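Local coordinates for uncharacterized protein YbaA (Shigella flexneri, PDB 2OKQ) that is of unknown function, a member of the DUF1428 family that folds as a helix-covered antiparallel sheet and pairs with a second copy of itself, at residues V32-A37 / E86-V91. Residues are numbered along the deposited sequence; the frame is centred on the assembly and turned at random.
Sequences VVAVPA and ENEEVV
V33 and V91 face each other as a hydrogen-bonded pair of an antiparallel sheet, each amide given to the other's carbonyl: V33 N reaches V91 O at 3.0 Å and V91 N reaches V33 O at 2.8 Å. V35 and E89 repeat the exchange two residues on, with E89 N 2.7 Å from V35 O. The pairing illustrates how two neighbouring antiparallel strands satisfy each other's polar backbone at alternate residues, and how this can continue past a proline. P36 has no N-H to give, yet A37 N takes the next step, meeting N87 O at 2.8 Å in a nearly straight bond (176° at the hydrogen). Residues in between face outward: V32 bonds to I131, and E88 O accepts from R79 NH1. Alpha hydrogens of V32, A34 and P36 give the carbonyls of V91, E89 and N87 a further, softer contact.

E88 satisfies its carboxylate on the face shared by A34 and V90. Its chain runs extended beyond CG (chi2 -179°), bringing OE1 3.5 Å from the A34 methyl. OE1 accepts from the amide of E85, whereas OE2 forms a salt bridge with R129 and accepts from a water that also donates to the outward-facing A34 O, at 2.7 Å. That water thus ties a backbone carbonyl to the carboxylate, whose negative charge is probably stabilised by the arginine.

Apolar contact fills in the rest. V32 CG1 lies 3.5 Å from V90 CG1, and V35 CG2 meets V91 CG2 on the opposite face. Strands 27-36 and 88-97 are the central pair of the four-stranded sheet, flanked by 131-140 and 61-67. Y43 of helix 40-56 covers V33, V35 and V91, while V32 meets F78 of its own helix 78-81 and F78 of the second subunit, and V90 meets R79 of its own chain and F135 of the second subunit.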
loop_
_atom_site.group_PDB
_atom_site.type_symbol
_atom_site.label_atom_id
_atom_site.label_comp_id
_atom_site.label_asym_id
_atom_site.label_seq_id
_atom_site.Cartn_x
_atom_site.Cartn_y
_atom_site.Cartn_z
ATOM N N VAL A 32 4.339 3.502 4.139
ATOM C CA VAL A 32 3.938 4.850 3.705
ATOM C C VAL A 32 5.112 5.745 4.046
ATOM O O VAL A 32 5.610 5.720 5.172
ATOM C CB VAL A 32 2.651 5.350 4.362
ATOM C CG1 VAL A 32 2.158 6.675 3.683
ATOM C CG2 VAL A 32 1.545 4.300 4.271
ATOM N N VAL A 33 5.515 6.553 3.063
ATOM C CA VAL A 33 6.762 7.295 3.109
ATOM C C VAL A 33 6.485 8.756 2.724
ATOM O O VAL A 33 5.654 9.012 1.855
ATOM C CB VAL A 33 7.763 6.687 2.081
ATOM C CG1 VAL A 33 9.160 7.186 2.318
ATOM C CG2 VAL A 33 7.757 5.151 2.140
ATOM N N ALA A 34 7.162 9.705 3.379
ATOM C CA ALA A 34 7.196 11.091 2.883
ATOM C C ALA A 34 8.518 11.258 2.110
ATOM O O ALA A 34 9.593 10.920 2.619
ATOM C CB ALA A 34 7.105 12.068 4.042
ATOM N N VAL A 35 8.437 11.699 0.863
ATOM C CA VAL A 35 9.615 11.821 0.020
ATOM C C VAL A 35 9.645 13.253 -0.545
ATOM O O VAL A 35 8.627 13.736 -1.026
ATOM C CB VAL A 35 9.575 10.796 -1.156
ATOM C CG1 VAL A 35 10.766 10.950 -2.068
ATOM C CG2 VAL A 35 9.500 9.350 -0.633
ATOM N N PRO A 36 10.817 13.929 -0.489
ATOM C CA PRO A 36 10.900 15.236 -1.142
ATOM C C PRO A 36 10.503 15.149 -2.615
ATOM O O PRO A 36 10.965 14.256 -3.336
ATOM C CB PRO A 36 12.383 15.604 -0.986
ATOM C CG PRO A 36 12.796 14.908 0.264
ATOM C CD PRO A 36 12.090 13.572 0.165
ATOM N N ALA A 37 9.639 16.065 -3.044
ATOM C CA ALA A 37 9.079 16.042 -4.405
ATOM C C ALA A 37 10.103 16.126 -5.534
ATOM O O ALA A 37 9.925 15.533 -6.610
ATOM C CB ALA A 37 8.011 17.116 -4.559
ATOM N N GLU A 86 6.205 20.514 3.631
ATOM C CA GLU A 86 5.651 21.190 2.459
ATOM C C GLU A 86 6.282 20.759 1.139
ATOM O O GLU A 86 5.611 20.698 0.107
ATOM C CB GLU A 86 5.691 22.715 2.661
ATOM C CG GLU A 86 4.721 23.156 3.744
ATOM C CD GLU A 86 4.678 24.664 3.969
ATOM O OE1 GLU A 86 4.438 25.424 2.997
ATOM O OE2 GLU A 86 4.858 25.084 5.136
ATOM N N ASN A 87 7.562 20.424 1.186
ATOM C CA ASN A 87 8.332 20.038 0.007
ATOM C C ASN A 87 8.239 18.540 -0.324
ATOM O O ASN A 87 8.932 18.041 -1.228
ATOM C CB ASN A 87 9.806 20.397 0.247
ATOM C CG ASN A 87 10.425 19.592 1.393
ATOM O OD1 ASN A 87 9.895 19.557 2.506
ATOM N ND2 ASN A 87 11.544 18.936 1.116
ATOM N N GLU A 88 7.405 17.826 0.419
ATOM C CA GLU A 88 7.380 16.361 0.344
ATOM C C GLU A 88 6.056 15.855 -0.218
ATOM O O GLU A 88 5.043 16.519 -0.084
ATOM C CB GLU A 88 7.594 15.757 1.726
ATOM C CG GLU A 88 8.924 16.084 2.367
ATOM C CD GLU A 88 9.104 15.444 3.724
ATOM O OE1 GLU A 88 8.134 15.347 4.479
ATOM O OE2 GLU A 88 10.243 15.046 4.040
ATOM N N GLU A 89 6.091 14.665 -0.822
ATOM C CA GLU A 89 4.894 13.971 -1.320
ATOM C C GLU A 89 4.817 12.615 -0.642
ATOM O O GLU A 89 5.843 12.091 -0.216
ATOM C CB GLU A 89 5.002 13.719 -2.822
ATOM C CG GLU A 89 4.993 14.988 -3.693
ATOM C CD GLU A 89 3.602 15.533 -3.939
ATOM O OE1 GLU A 89 2.642 15.142 -3.237
ATOM O OE2 GLU A 89 3.469 16.376 -4.850
ATOM N N VAL A 90 3.613 12.055 -0.571
ATOM C CA VAL A 90 3.394 10.756 0.090
ATOM C C VAL A 90 3.554 9.628 -0.913
ATOM O O VAL A 90 3.053 9.712 -2.033
ATOM C CB VAL A 90 1.995 10.678 0.728
ATOM C CG1 VAL A 90 1.773 9.289 1.356
ATOM C CG2 VAL A 90 1.856 11.761 1.815
ATOM N N VAL A 91 4.297 8.584 -0.516
ATOM C CA VAL A 91 4.398 7.376 -1.319
ATOM C C VAL A 91 3.675 6.254 -0.562
ATOM O O VAL A 91 3.852 6.128 0.634
ATOM C CB VAL A 91 5.890 7.022 -1.589
ATOM C CG1 VAL A 91 6.038 5.655 -2.247
ATOM C CG2 VAL A 91 6.526 8.076 -2.448
HETATM O O HOH W 1 11.529 12.474 3.573
#